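Local coordinates for insecticyanin-A (Manduca sexta, PDB 1Z24), which binds the blue bile pigment biliverdin IX gamma, which together with lipoprotein-bound carotenes gives hornworms their green camouflage colour, at residues Ser60-Asn64 and Gly65-Tyr69; Glu75-Pro78 and Asp79-Tyr82; Thr91-Gly95 and Gln96-Asn100; His158-Ala162 and Ser163-Ser167. All coordinates share one frame; numbering follows the deposited sequence.

Interaction 1 of 4, residues Ser60-Asn64 and Gly65-Tyr69. With BLV (biliverdin IX gamma chromophore), chain B.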
loop_
_atom_site.group_PDB
_atom_site.type_symbol
_atom_site.label_atom_id
_atom_site.label_comp_id
_atom_site.label_asym_id
_atom_site.label_seq_id
_atom_site.Cartn_x
_atom_site.Cartn_y
_atom_site.Cartn_z
ATOM N N SER A 60 -24.249 15.777 -12.685
ATOM C CA SER A 60 -24.555 15.852 -14.068
ATOM C C SER A 60 -23.359 15.933 -14.965
ATOM O O SER A 60 -22.271 16.350 -14.607
ATOM C CB SER A 60 -25.474 17.040 -14.407
ATOM O OG SER A 60 -24.768 18.287 -14.471
ATOM N N PHE A 61 -23.628 15.548 -16.183
ATOM C CA PHE A 61 -22.671 15.582 -17.241
ATOM C C PHE A 61 -23.417 15.588 -18.550
ATOM O O PHE A 61 -24.639 15.401 -18.600
ATOM C CB PHE A 61 -21.509 14.631 -17.162
ATOM C CG PHE A 61 -21.830 13.162 -17.159
ATOM C CD1 PHE A 61 -22.945 12.616 -17.821
ATOM C CD2 PHE A 61 -20.952 12.288 -16.514
ATOM C CE1 PHE A 61 -23.194 11.242 -17.833
ATOM C CE2 PHE A 61 -21.174 10.903 -16.534
ATOM C CZ PHE A 61 -22.300 10.367 -17.188
ATOM N N VAL A 62 -22.675 15.795 -19.588
ATOM C CA VAL A 62 -23.226 15.837 -20.916
ATOM C C VAL A 62 -22.617 14.785 -21.870
ATOM O O VAL A 62 -21.387 14.642 -22.028
ATOM C CB VAL A 62 -23.080 17.277 -21.533
ATOM C CG1 VAL A 62 -23.720 17.374 -22.916
ATOM C CG2 VAL A 62 -23.712 18.378 -20.662
ATOM N N SER A 63 -23.513 14.053 -22.533
ATOM C CA SER A 63 -23.153 13.044 -23.510
ATOM C C SER A 63 -24.004 13.350 -24.727
ATOM O O SER A 63 -25.227 13.385 -24.616
ATOM C CB SER A 63 -23.322 11.587 -23.019
ATOM O OG SER A 63 -22.852 11.571 -21.670
ATOM N N ASN A 64 -23.351 13.621 -25.851
ATOM C CA ASN A 64 -24.000 13.917 -27.120
ATOM C C ASN A 64 -25.192 14.824 -27.065
ATOM O O ASN A 64 -26.244 14.474 -27.582
ATOM C CB ASN A 64 -24.466 12.637 -27.854
ATOM C CG ASN A 64 -23.350 11.607 -27.909
ATOM O OD1 ASN A 64 -23.363 10.478 -27.298
ATOM N ND2 ASN A 64 -22.345 12.043 -28.661
ATOM N N GLY A 65 -25.024 15.984 -26.462
ATOM C CA GLY A 65 -26.113 16.930 -26.402
ATOM C C GLY A 65 -27.128 16.673 -25.340
ATOM O O GLY A 65 -28.080 17.424 -25.175
ATOM N N VAL A 66 -26.920 15.618 -24.617
ATOM C CA VAL A 66 -27.865 15.327 -23.575
ATOM C C VAL A 66 -27.258 15.473 -22.216
ATOM O O VAL A 66 -26.144 14.989 -21.934
ATOM C CB VAL A 66 -28.282 13.892 -23.651
ATOM C CG1 VAL A 66 -29.313 13.692 -22.524
ATOM C CG2 VAL A 66 -28.841 13.754 -25.061
ATOM N N LYS A 67 -28.022 16.130 -21.384
ATOM C CA LYS A 67 -27.536 16.313 -20.078
ATOM C C LYS A 67 -28.103 15.276 -19.195
ATOM O O LYS A 67 -29.283 15.342 -18.864
ATOM C CB LYS A 67 -27.879 17.652 -19.466
ATOM C CG LYS A 67 -27.055 18.002 -18.234
ATOM C CD LYS A 67 -27.779 18.642 -17.068
ATOM C CE LYS A 67 -28.458 20.002 -17.179
ATOM N NZ LYS A 67 -27.853 21.053 -16.316
ATOM N N GLU A 68 -27.249 14.355 -18.794
ATOM C CA GLU A 68 -27.703 13.327 -17.883
ATOM C C GLU A 68 -27.394 13.692 -16.437
ATOM O O GLU A 68 -26.294 14.200 -16.070
ATOM C CB GLU A 68 -27.158 11.962 -18.224
ATOM C CG GLU A 68 -27.520 11.607 -19.639
ATOM C CD GLU A 68 -26.809 10.352 -20.060
ATOM O OE1 GLU A 68 -26.163 9.675 -19.287
ATOM O OE2 GLU A 68 -26.933 10.075 -21.319
ATOM N N TYR A 69 -28.394 13.413 -15.586
ATOM C CA TYR A 69 -28.179 13.735 -14.210
ATOM C C TYR A 69 -28.714 12.712 -13.232
ATOM O O TYR A 69 -29.467 11.805 -13.598
ATOM C CB TYR A 69 -28.709 15.128 -13.950
ATOM C CG TYR A 69 -30.169 15.164 -14.149
ATOM C CD1 TYR A 69 -30.964 15.076 -13.004
ATOM C CD2 TYR A 69 -30.738 15.298 -15.428
ATOM C CE1 TYR A 69 -32.355 15.131 -13.125
ATOM C CE2 TYR A 69 -32.130 15.359 -15.572
ATOM C CZ TYR A 69 -32.914 15.274 -14.406
ATOM O OH TYR A 69 -34.285 15.321 -14.467
HETATM N NA BLV B . -18.624 7.447 -8.621
HETATM C C1A BLV B . -18.596 6.093 -8.578
HETATM C C2A BLV B . -18.064 5.561 -7.335
HETATM C C3A BLV B . -17.763 6.652 -6.575
HETATM C C4A BLV B . -18.110 7.826 -7.398
HETATM C CMA BLV B . -17.091 6.735 -5.152
HETATM O OA BLV B . -18.993 5.407 -9.496
HETATM C CAA BLV B . -17.850 4.136 -7.020
HETATM C CBA BLV B . -16.607 3.798 -7.789
HETATM C CGA BLV B . -16.380 2.289 -7.715
HETATM O O1A BLV B . -15.559 1.804 -6.986
HETATM O O2A BLV B . -17.065 1.574 -8.377
HETATM C CHB BLV B . -17.902 9.135 -6.969
HETATM N NB BLV B . -18.788 10.459 -8.825
HETATM C C1B BLV B . -18.005 10.307 -7.701
HETATM C C2B BLV B . -17.340 11.541 -7.364
HETATM C C3B BLV B . -17.724 12.420 -8.291
HETATM C C4B BLV B . -18.625 11.728 -9.219
HETATM C CMB BLV B . -16.411 11.775 -6.183
HETATM C CAB BLV B . -17.292 13.853 -8.383
HETATM C CBB BLV B . -17.032 14.268 -9.666
HETATM C CHC BLV B . -19.263 12.361 -10.295
HETATM N NC BLV B . -20.523 10.669 -11.486
HETATM C C1C BLV B . -20.233 11.952 -11.164
HETATM C C2C BLV B . -21.077 12.896 -11.915
HETATM C C3C BLV B . -21.939 12.238 -12.694
HETATM C C4C BLV B . -21.585 10.787 -12.419
HETATM C CMC BLV B . -21.043 14.340 -11.734
HETATM C CAC BLV B . -23.029 12.669 -13.694
HETATM C CBC BLV B . -24.071 11.851 -13.977
HETATM C CHD BLV B . -22.169 9.658 -13.094
HETATM N ND BLV B . -22.127 8.038 -11.229
HETATM C C1D BLV B . -22.440 8.412 -12.567
HETATM C C2D BLV B . -23.122 7.277 -13.263
HETATM C C3D BLV B . -23.218 6.239 -12.364
HETATM C C4D BLV B . -22.614 6.740 -11.142
HETATM C CMD BLV B . -23.604 7.222 -14.681
HETATM O OD BLV B . -22.547 6.084 -10.130
HETATM C CAD BLV B . -23.831 4.916 -12.596
HETATM C CBD BLV B . -25.199 4.910 -11.941
HETATM C CGD BLV B . -25.831 3.470 -11.948
HETATM O O1D BLV B . -26.577 3.155 -12.819
HETATM O O2D BLV B . -25.555 2.651 -11.091
#

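Interaction 2 of 4, residues Glu75-Pro78 and Asp79-Tyr82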
loop_
_atom_site.group_PDB
_atom_site.type_symbol
_atom_site.label_atom_id
_atom_site.label_comp_id
_atom_site.label_asym_id
_atom_site.label_seq_id
_atom_site.Cartn_x
_atom_site.Cartn_y
_atom_site.Cartn_z
ATOM N N GLU A 75 -24.665 12.014 2.973
ATOM C CA GLU A 75 -24.499 12.009 4.410
ATOM C C GLU A 75 -23.076 11.631 4.775
ATOM O O GLU A 75 -22.362 10.976 3.992
ATOM C CB GLU A 75 -25.437 10.953 4.965
ATOM C CG GLU A 75 -25.945 11.169 6.359
ATOM C CD GLU A 75 -26.640 9.949 6.786
ATOM O OE1 GLU A 75 -27.031 9.757 7.935
ATOM O OE2 GLU A 75 -26.760 9.113 5.769
ATOM N N ILE A 76 -22.673 12.052 5.966
ATOM C CA ILE A 76 -21.357 11.710 6.384
ATOM C C ILE A 76 -21.328 10.225 6.691
ATOM O O ILE A 76 -22.249 9.651 7.300
ATOM C CB ILE A 76 -20.945 12.421 7.678
ATOM C CG1 ILE A 76 -20.932 13.946 7.557
ATOM C CG2 ILE A 76 -19.570 11.941 8.198
ATOM C CD1 ILE A 76 -19.948 14.540 6.548
ATOM N N ALA A 77 -20.240 9.566 6.296
ATOM C CA ALA A 77 -20.100 8.136 6.579
ATOM C C ALA A 77 -20.163 7.856 8.091
ATOM O O ALA A 77 -19.624 8.597 8.933
ATOM C CB ALA A 77 -18.882 7.474 5.884
ATOM N N PRO A 78 -20.858 6.773 8.420
ATOM C CA PRO A 78 -21.068 6.338 9.775
ATOM C C PRO A 78 -19.815 6.284 10.551
ATOM O O PRO A 78 -19.854 6.710 11.654
ATOM C CB PRO A 78 -21.672 4.942 9.815
ATOM C CG PRO A 78 -21.874 4.602 8.392
ATOM C CD PRO A 78 -21.447 5.794 7.530
ATOM N N ASP A 79 -18.736 5.747 10.005
ATOM C CA ASP A 79 -17.541 5.724 10.785
ATOM C C ASP A 79 -16.938 7.150 10.953
ATOM O O ASP A 79 -16.388 7.484 11.998
ATOM C CB ASP A 79 -16.502 4.756 10.208
ATOM C CG ASP A 79 -15.971 5.217 8.847
ATOM O OD1 ASP A 79 -14.869 5.097 8.481
ATOM O OD2 ASP A 79 -16.827 5.702 8.050
ATOM N N ALA A 80 -17.046 7.984 9.934
ATOM C CA ALA A 80 -16.518 9.360 9.919
ATOM C C ALA A 80 -17.276 10.244 10.877
ATOM O O ALA A 80 -16.897 11.356 11.211
ATOM C CB ALA A 80 -16.727 9.891 8.488
ATOM N N LYS A 81 -18.408 9.776 11.316
ATOM C CA LYS A 81 -19.132 10.608 12.245
ATOM C C LYS A 81 -18.341 10.705 13.558
ATOM O O LYS A 81 -18.336 11.712 14.243
ATOM C CB LYS A 81 -20.575 10.162 12.549
ATOM C CG LYS A 81 -21.480 10.594 11.439
ATOM C CD LYS A 81 -22.725 9.785 11.317
ATOM C CE LYS A 81 -23.798 10.629 10.668
ATOM N NZ LYS A 81 -25.084 9.943 10.646
ATOM N N TYR A 82 -17.672 9.624 13.886
ATOM C CA TYR A 82 -16.886 9.516 15.074
ATOM C C TYR A 82 -15.496 10.061 14.936
ATOM O O TYR A 82 -14.942 10.634 15.890
ATOM C CB TYR A 82 -16.788 8.020 15.438
ATOM C CG TYR A 82 -18.087 7.568 16.064
ATOM C CD1 TYR A 82 -19.070 6.997 15.237
ATOM C CD2 TYR A 82 -18.317 7.699 17.450
ATOM C CE1 TYR A 82 -20.297 6.591 15.772
ATOM C CE2 TYR A 82 -19.549 7.305 17.992
ATOM C CZ TYR A 82 -20.529 6.772 17.140
ATOM O OH TYR A 82 -21.700 6.374 17.640
#

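Interaction 3 of 4, residues Thr91-Gly95 and Gln96-Asn100. With BLV (biliverdin IX gamma chromophore), chain B.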
loop_
_atom_site.group_PDB
_atom_site.type_symbol
_atom_site.label_atom_id
_atom_site.label_comp_id
_atom_site.label_asym_id
_atom_site.label_seq_id
_atom_site.Cartn_x
_atom_site.Cartn_y
_atom_site.Cartn_z
ATOM N N THR A 91 -26.393 8.362 -1.866
ATOM C CA THR A 91 -27.301 7.311 -2.122
ATOM C C THR A 91 -28.207 7.725 -3.208
ATOM O O THR A 91 -28.859 8.790 -3.176
ATOM C CB THR A 91 -28.130 7.118 -0.892
ATOM O OG1 THR A 91 -27.272 6.764 0.198
ATOM C CG2 THR A 91 -29.173 6.033 -1.164
ATOM N N PHE A 92 -28.217 6.853 -4.178
ATOM C CA PHE A 92 -29.041 7.012 -5.385
ATOM C C PHE A 92 -29.970 5.815 -5.601
ATOM O O PHE A 92 -29.603 4.693 -5.303
ATOM C CB PHE A 92 -28.173 7.088 -6.661
ATOM C CG PHE A 92 -27.296 8.274 -6.596
ATOM C CD1 PHE A 92 -27.807 9.561 -6.805
ATOM C CD2 PHE A 92 -25.957 8.086 -6.248
ATOM C CE1 PHE A 92 -26.950 10.656 -6.714
ATOM C CE2 PHE A 92 -25.076 9.174 -6.165
ATOM C CZ PHE A 92 -25.603 10.442 -6.403
ATOM N N LYS A 93 -31.169 6.037 -6.126
ATOM C CA LYS A 93 -32.076 4.928 -6.348
ATOM C C LYS A 93 -32.465 4.808 -7.803
ATOM O O LYS A 93 -32.841 5.805 -8.406
ATOM C CB LYS A 93 -33.336 5.120 -5.545
ATOM C CG LYS A 93 -33.115 5.159 -4.048
ATOM C CD LYS A 93 -34.339 5.558 -3.229
ATOM C CE LYS A 93 -34.146 5.412 -1.727
ATOM N NZ LYS A 93 -34.806 6.506 -0.994
ATOM N N PHE A 94 -32.364 3.593 -8.370
ATOM C CA PHE A 94 -32.751 3.365 -9.740
ATOM C C PHE A 94 -33.845 2.378 -9.546
ATOM O O PHE A 94 -33.539 1.192 -9.363
ATOM C CB PHE A 94 -31.596 2.701 -10.435
ATOM C CG PHE A 94 -30.461 3.624 -10.344
ATOM C CD1 PHE A 94 -29.585 3.463 -9.271
ATOM C CD2 PHE A 94 -30.284 4.650 -11.280
ATOM C CE1 PHE A 94 -28.485 4.311 -9.134
ATOM C CE2 PHE A 94 -29.181 5.503 -11.152
ATOM C CZ PHE A 94 -28.299 5.327 -10.078
ATOM N N GLY A 95 -35.087 2.850 -9.520
ATOM C CA GLY A 95 -36.165 1.884 -9.274
ATOM C C GLY A 95 -35.920 1.258 -7.891
ATOM O O GLY A 95 -35.777 1.974 -6.909
ATOM N N GLN A 96 -35.811 -0.073 -7.832
ATOM C CA GLN A 96 -35.554 -0.811 -6.591
ATOM C C GLN A 96 -34.070 -0.914 -6.308
ATOM O O GLN A 96 -33.675 -1.321 -5.233
ATOM C CB GLN A 96 -35.950 -2.321 -6.797
ATOM C CG GLN A 96 -37.034 -2.875 -5.856
ATOM C CD GLN A 96 -38.416 -2.357 -6.246
ATOM O OE1 GLN A 96 -39.093 -1.643 -5.429
ATOM N NE2 GLN A 96 -38.825 -2.702 -7.504
ATOM N N ARG A 97 -33.231 -0.590 -7.273
ATOM C CA ARG A 97 -31.829 -0.688 -7.014
ATOM C C ARG A 97 -31.367 0.538 -6.250
ATOM O O ARG A 97 -31.615 1.684 -6.654
ATOM C CB ARG A 97 -31.027 -0.869 -8.299
ATOM C CG ARG A 97 -29.538 -0.920 -8.000
ATOM C CD ARG A 97 -28.839 -1.418 -9.239
ATOM N NE ARG A 97 -29.182 -0.534 -10.344
ATOM C CZ ARG A 97 -28.381 0.400 -10.797
ATOM N NH1 ARG A 97 -27.175 0.576 -10.255
ATOM N NH2 ARG A 97 -28.775 1.185 -11.813
ATOM N N VAL A 98 -30.708 0.270 -5.124
ATOM C CA VAL A 98 -30.191 1.331 -4.273
ATOM C C VAL A 98 -28.667 1.283 -4.258
ATOM O O VAL A 98 -28.056 0.252 -3.966
ATOM C CB VAL A 98 -30.740 1.250 -2.845
ATOM C CG1 VAL A 98 -29.860 1.994 -1.887
ATOM C CG2 VAL A 98 -32.157 1.752 -2.740
ATOM N N VAL A 99 -28.054 2.412 -4.579
ATOM C CA VAL A 99 -26.611 2.526 -4.600
ATOM C C VAL A 99 -26.100 3.481 -3.495
ATOM O O VAL A 99 -26.662 4.559 -3.261
ATOM C CB VAL A 99 -26.297 3.001 -6.005
ATOM C CG1 VAL A 99 -24.885 3.516 -6.050
ATOM C CG2 VAL A 99 -26.537 1.846 -7.019
ATOM N N ASN A 100 -25.037 3.049 -2.809
ATOM C CA ASN A 100 -24.375 3.805 -1.754
ATOM C C ASN A 100 -22.908 4.052 -2.110
ATOM O O ASN A 100 -22.044 3.228 -1.870
ATOM C CB ASN A 100 -24.453 3.126 -0.437
ATOM C CG ASN A 100 -25.903 3.042 -0.023
ATOM O OD1 ASN A 100 -26.563 4.008 0.301
ATOM N ND2 ASN A 100 -26.454 1.879 -0.094
HETATM N NA BLV B . -18.624 7.447 -8.621
HETATM C C1A BLV B . -18.596 6.093 -8.578
HETATM C C2A BLV B . -18.064 5.561 -7.335
HETATM C C3A BLV B . -17.763 6.652 -6.575
HETATM C C4A BLV B . -18.110 7.826 -7.398
HETATM C CMA BLV B . -17.091 6.735 -5.152
HETATM O OA BLV B . -18.993 5.407 -9.496
HETATM C CAA BLV B . -17.850 4.136 -7.020
HETATM C CBA BLV B . -16.607 3.798 -7.789
HETATM C CGA BLV B . -16.380 2.289 -7.715
HETATM O O1A BLV B . -15.559 1.804 -6.986
HETATM O O2A BLV B . -17.065 1.574 -8.377
HETATM C CHB BLV B . -17.902 9.135 -6.969
HETATM N NB BLV B . -18.788 10.459 -8.825
HETATM C C1B BLV B . -18.005 10.307 -7.701
HETATM C C2B BLV B . -17.340 11.541 -7.364
HETATM C C3B BLV B . -17.724 12.420 -8.291
HETATM C C4B BLV B . -18.625 11.728 -9.219
HETATM C CMB BLV B . -16.411 11.775 -6.183
HETATM C CAB BLV B . -17.292 13.853 -8.383
HETATM C CBB BLV B . -17.032 14.268 -9.666
HETATM C CHC BLV B . -19.263 12.361 -10.295
HETATM N NC BLV B . -20.523 10.669 -11.486
HETATM C C1C BLV B . -20.233 11.952 -11.164
HETATM C C2C BLV B . -21.077 12.896 -11.915
HETATM C C3C BLV B . -21.939 12.238 -12.694
HETATM C C4C BLV B . -21.585 10.787 -12.419
HETATM C CMC BLV B . -21.043 14.340 -11.734
HETATM C CAC BLV B . -23.029 12.669 -13.694
HETATM C CBC BLV B . -24.071 11.851 -13.977
HETATM C CHD BLV B . -22.169 9.658 -13.094
HETATM N ND BLV B . -22.127 8.038 -11.229
HETATM C C1D BLV B . -22.440 8.412 -12.567
HETATM C C2D BLV B . -23.122 7.277 -13.263
HETATM C C3D BLV B . -23.218 6.239 -12.364
HETATM C C4D BLV B . -22.614 6.740 -11.142
HETATM C CMD BLV B . -23.604 7.222 -14.681
HETATM O OD BLV B . -22.547 6.084 -10.130
HETATM C CAD BLV B . -23.831 4.916 -12.596
HETATM C CBD BLV B . -25.199 4.910 -11.941
HETATM C CGD BLV B . -25.831 3.470 -11.948
HETATM O O1D BLV B . -26.577 3.155 -12.819
HETATM O O2D BLV B . -25.555 2.651 -11.091
#

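Interaction 4 of 4, residues His158-Ala162 and Ser163-Ser167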
loop_
_atom_site.group_PDB
_atom_site.type_symbol
_atom_site.label_atom_id
_atom_site.label_comp_id
_atom_site.label_asym_id
_atom_site.label_seq_id
_atom_site.Cartn_x
_atom_site.Cartn_y
_atom_site.Cartn_z
ATOM N N HIS A 158 2.044 7.569 -3.550
ATOM C CA HIS A 158 2.003 6.113 -3.336
ATOM C C HIS A 158 0.597 5.572 -3.387
ATOM O O HIS A 158 0.369 4.394 -3.178
ATOM C CB HIS A 158 2.578 5.748 -1.939
ATOM C CG HIS A 158 1.841 6.367 -0.804
ATOM N ND1 HIS A 158 1.769 7.729 -0.628
ATOM C CD2 HIS A 158 1.149 5.778 0.216
ATOM C CE1 HIS A 158 1.052 7.944 0.447
ATOM N NE2 HIS A 158 0.669 6.789 0.984
ATOM N N LEU A 159 -0.359 6.436 -3.630
ATOM C CA LEU A 159 -1.707 5.962 -3.675
ATOM C C LEU A 159 -2.358 6.288 -5.001
ATOM O O LEU A 159 -3.279 5.602 -5.416
ATOM C CB LEU A 159 -2.615 6.622 -2.654
ATOM C CG LEU A 159 -2.156 6.386 -1.248
ATOM C CD1 LEU A 159 -3.018 7.281 -0.388
ATOM C CD2 LEU A 159 -2.454 4.933 -0.856
ATOM N N ILE A 160 -1.881 7.346 -5.640
ATOM C CA ILE A 160 -2.422 7.782 -6.905
ATOM C C ILE A 160 -1.363 8.068 -7.911
ATOM O O ILE A 160 -0.479 8.843 -7.657
ATOM C CB ILE A 160 -3.226 9.028 -6.729
ATOM C CG1 ILE A 160 -4.438 8.704 -5.889
ATOM C CG2 ILE A 160 -3.679 9.662 -8.055
ATOM C CD1 ILE A 160 -4.967 10.016 -5.312
ATOM N N ASP A 161 -1.465 7.445 -9.055
ATOM C CA ASP A 161 -0.509 7.690 -10.076
ATOM C C ASP A 161 -1.084 8.861 -10.901
ATOM O O ASP A 161 -1.962 8.711 -11.772
ATOM C CB ASP A 161 -0.410 6.449 -10.896
ATOM C CG ASP A 161 0.519 6.625 -12.119
ATOM O OD1 ASP A 161 0.818 5.698 -12.792
ATOM O OD2 ASP A 161 1.037 7.806 -12.374
ATOM N N ALA A 162 -0.497 9.999 -10.634
ATOM C CA ALA A 162 -0.890 11.229 -11.259
ATOM C C ALA A 162 -0.841 11.251 -12.736
ATOM O O ALA A 162 -1.588 11.941 -13.415
ATOM C CB ALA A 162 -0.314 12.434 -10.597
ATOM N N SER A 163 0.055 10.479 -13.241
ATOM C CA SER A 163 0.190 10.433 -14.665
ATOM C C SER A 163 -0.966 9.727 -15.299
ATOM O O SER A 163 -1.068 9.656 -16.502
ATOM C CB SER A 163 1.476 9.716 -15.025
ATOM O OG SER A 163 1.274 8.341 -14.944
ATOM N N LYS A 164 -1.841 9.185 -14.513
ATOM C CA LYS A 164 -2.936 8.501 -15.151
ATOM C C LYS A 164 -4.183 9.375 -15.171
ATOM O O LYS A 164 -5.207 8.930 -15.603
ATOM C CB LYS A 164 -3.197 7.288 -14.347
ATOM C CG LYS A 164 -2.040 6.312 -14.450
ATOM C CD LYS A 164 -1.860 5.883 -15.889
ATOM C CE LYS A 164 -0.709 4.911 -16.124
ATOM N NZ LYS A 164 -1.072 3.518 -15.837
ATOM N N PHE A 165 -4.132 10.616 -14.695
ATOM C CA PHE A 165 -5.333 11.464 -14.718
ATOM C C PHE A 165 -5.756 11.857 -16.130
ATOM O O PHE A 165 -4.960 12.042 -17.031
ATOM C CB PHE A 165 -5.247 12.748 -13.928
ATOM C CG PHE A 165 -5.452 12.589 -12.448
ATOM C CD1 PHE A 165 -6.712 12.311 -11.937
ATOM C CD2 PHE A 165 -4.382 12.716 -11.562
ATOM C CE1 PHE A 165 -6.893 12.144 -10.563
ATOM C CE2 PHE A 165 -4.519 12.551 -10.190
ATOM C CZ PHE A 165 -5.794 12.265 -9.710
ATOM N N ILE A 166 -7.037 11.981 -16.320
ATOM C CA ILE A 166 -7.581 12.353 -17.602
ATOM C C ILE A 166 -8.388 13.617 -17.416
ATOM O O ILE A 166 -9.323 13.620 -16.622
ATOM C CB ILE A 166 -8.468 11.263 -18.131
ATOM C CG1 ILE A 166 -7.621 10.057 -18.557
ATOM C CG2 ILE A 166 -9.158 11.824 -19.364
ATOM C CD1 ILE A 166 -8.478 8.810 -18.390
ATOM N N SER A 167 -8.034 14.679 -18.155
ATOM C CA SER A 167 -8.692 15.993 -18.050
ATOM C C SER A 167 -10.078 16.041 -18.610
ATOM O O SER A 167 -10.308 15.419 -19.645
ATOM C CB SER A 167 -7.788 17.000 -18.681
ATOM O OG SER A 167 -6.810 17.421 -17.731
#

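Interaction 1 of 4, residues Ser60-Asn64 and Gly65-Tyr69
Phe61 and Glu68 face each other as a hydrogen-bonded antiparallel pair, and their backbones exchange two bonds: Phe61 N gives to Glu68 O at 3.0 Å and Glu68 N to Phe61 O at 2.8 Å. At the next hydrogen-bonded pair, two residues on, Ser63 and Val66 do the same, closing a tight beta hairpin through a type I' turn. Asn64 and Gly65 occupy its two corners with positive phi, the familiar Asn-Gly pairing of such turns.

Among the side chains, the chromophore provides the main apolar contact. The vinyl carbon BLV CAC sits over one face of the Phe61 ring, toward its rim, 3.5 Å from CD2. With chi1 at 61°, CG is flanked by both ends of its own backbone unit, and the ring stands up from the strand beside the pigment. At the ring's edge and in its plane comes the carboxylate of Glu68, whose OE1 is 3.7 Å from Phe61 CE1; the two planes are turned 56° apart. Ser63 and Val66 lie on this same pigment side.

The other face of the hairpin holds Ser60, Val62, Lys67 and Tyr69. Here the bent aliphatic chain of Lys67 lies across its neighbours, its CG 4.1 Å from Val62 CG2 and its CD 3.9 Å from Ser60 CB, while Tyr69 meets Ser60 through its CB.

The hairpin joins strands 55-63 and 66-76 of the lipocalin barrel. Strand 44-50 flanks it beyond Ser60, which bonds to Ile45, and strand 179-182 runs along the other edge, where Lys67 bonds to Thr179 and Tyr181.

Interaction 2 of 4, residues Glu75-Pro78 and Asp79-Tyr82
Lys81 reaches back along the chain to Glu75, closing a salt bridge from NZ to OE1 at 3.3 Å that is weak as a hydrogen bond. Both side chains are extended beyond CG, and they meet at an angle near their ends. On its way the lysine passes over backbone as much as side chain: CG is 4.0 Å from Ile76 CG2, and CE comes to 3.8 Å from Ile76 O. The backbone N of Lys81 makes two weak bonds, to Ala77 O at 2.9 Å and to Pro78 O at 3.4 Å.

Pro78 is where the chain changes course. Strand 66-76 of the lipocalin barrel has just ended, and within a few residues the backbone coils into the short helix 80-83 that leads on to strand 88-94. The pyrrolidine ring itself sits on the exposed outer side, whereas the proline carbonyl points along the new helix: Pro78 O lies in the plane of the Tyr82 ring, at its edge, 3.7 Å from CD1.

Asp79 folds its carboxylate back over the turn. A chi1 of 67°, which sets CG above the residue's own backbone, carries OD2 to 3.5 Å from Ala77 CB, and the other oxygen, OD1, forms a salt bridge with Lys87. Beneath the turn lies a small apolar patch in which Ile76 CG2 touches Ala80 CB at 3.5 Å, with Phe18 against Ile76 and Lys87 against Ala77 and Ala80.

Interaction 3 of 4, residues Thr91-Gly95 and Gln96-Asn100
The guanidinium of Arg97 lies flat on the Phe94 ring, planes 11° apart and centres 4.2 Å from each other, with NH2 over the rim near CG. Its edge is turned to a propionate of biliverdin, which it grips with two nearly straight bonds: NH1 to O2D at 2.8 Å and NH2 to O1D at 3.1 Å. A bend at chi3 (57°) brings the guanidinium over the ring. Phe94 also touches the propionate itself, CZ being 3.6 Å from BLV CGD, and meets Val99 CG2 through CE1. A serine in place of Phe94 would probably leave the guanidinium without its flat support and freer to swing off the propionate.

The opposite face, with Thr91, Lys93, Val98 and Asn100, is looser and more open to solvent. Lys93 and Val98 merely lie alongside each other, CG to CG2 3.8 Å; the firm link is Thr91 OG1 giving to Asn100 OD1 at 2.8 Å, in the carbonyl plane.

A type II' turn with Gly95 and Gln96 at its corners closes this hairpin of strands 88-94 and 97-108. Strand 66-76 flanks it, Asp73 bonding to Thr91 and Met70 packing on both phenylalanines, while Phe92 extends to Val57 of strand 55-63.

Interaction 4 of 4, residues His158-Ala162 and Ser163-Ser167
Asp161 OD2 is gripped twice by Ser163, by the hydroxyl OG at 2.6 Å and by the backbone N at 3.0 Å. The bond to the amide two residues on makes this an Asx turn, set at the start of the 3-10 turn that leads from the loop after helix 144-154 toward strand 166-167. Both donors come from the same face of the carboxylate and lie well out of its plane, OG on the syn side. With chi1 at 80° the serine OG is tucked over its own backbone, on the side of the aspartate. An alanine at Asp161 is likely to leave the Ser163 amide and hydroxyl without this shared acceptor and the turn less firmly set.

Two backbone bonds continue the coil: Lys164 N to Asp161 O at 2.8 Å, then Phe165 N to Ala162 O at 3.1 Å. Each donor stands above the plane of its carbonyl. Lys164 bends back over the aspartate, its CG 3.4 Å from Asp161 OD1. The ammonium is farther away, NZ being 4.2 Å from OD1, so the opposite charges are near without a salt bridge.

The inner side is apolar. Phe165 and Ile160 both rest on Ala132 of strand 127-136, and Leu33 also packs against the phenylalanine. Between the two residues themselves, the methyl CG2 of Ile160 lies 3.7 Å from Phe165 CE2 and equally far from CZ.

Overall arrangement
All four contacts are local bends within one lipocalin fold. Interactions 1 and 3 are hairpins on the same curled sheet, about 20 Å apart between centres, and both touch the pigment: interaction 1, partly buried, offers it an aromatic face, while interaction 3, at the surface, holds a propionate by charge. Interaction 2, also partly buried, shares strand 66-76 with interaction 1 but lies at that strand's far end, the two centres about 31 Å apart, where a salt bridge and a short helix replace paired strands. Interaction 4, a surface contact on the opposite side of the chain's centre from interaction 3, relies on a carboxylate inside a tight turn and meets no pigment.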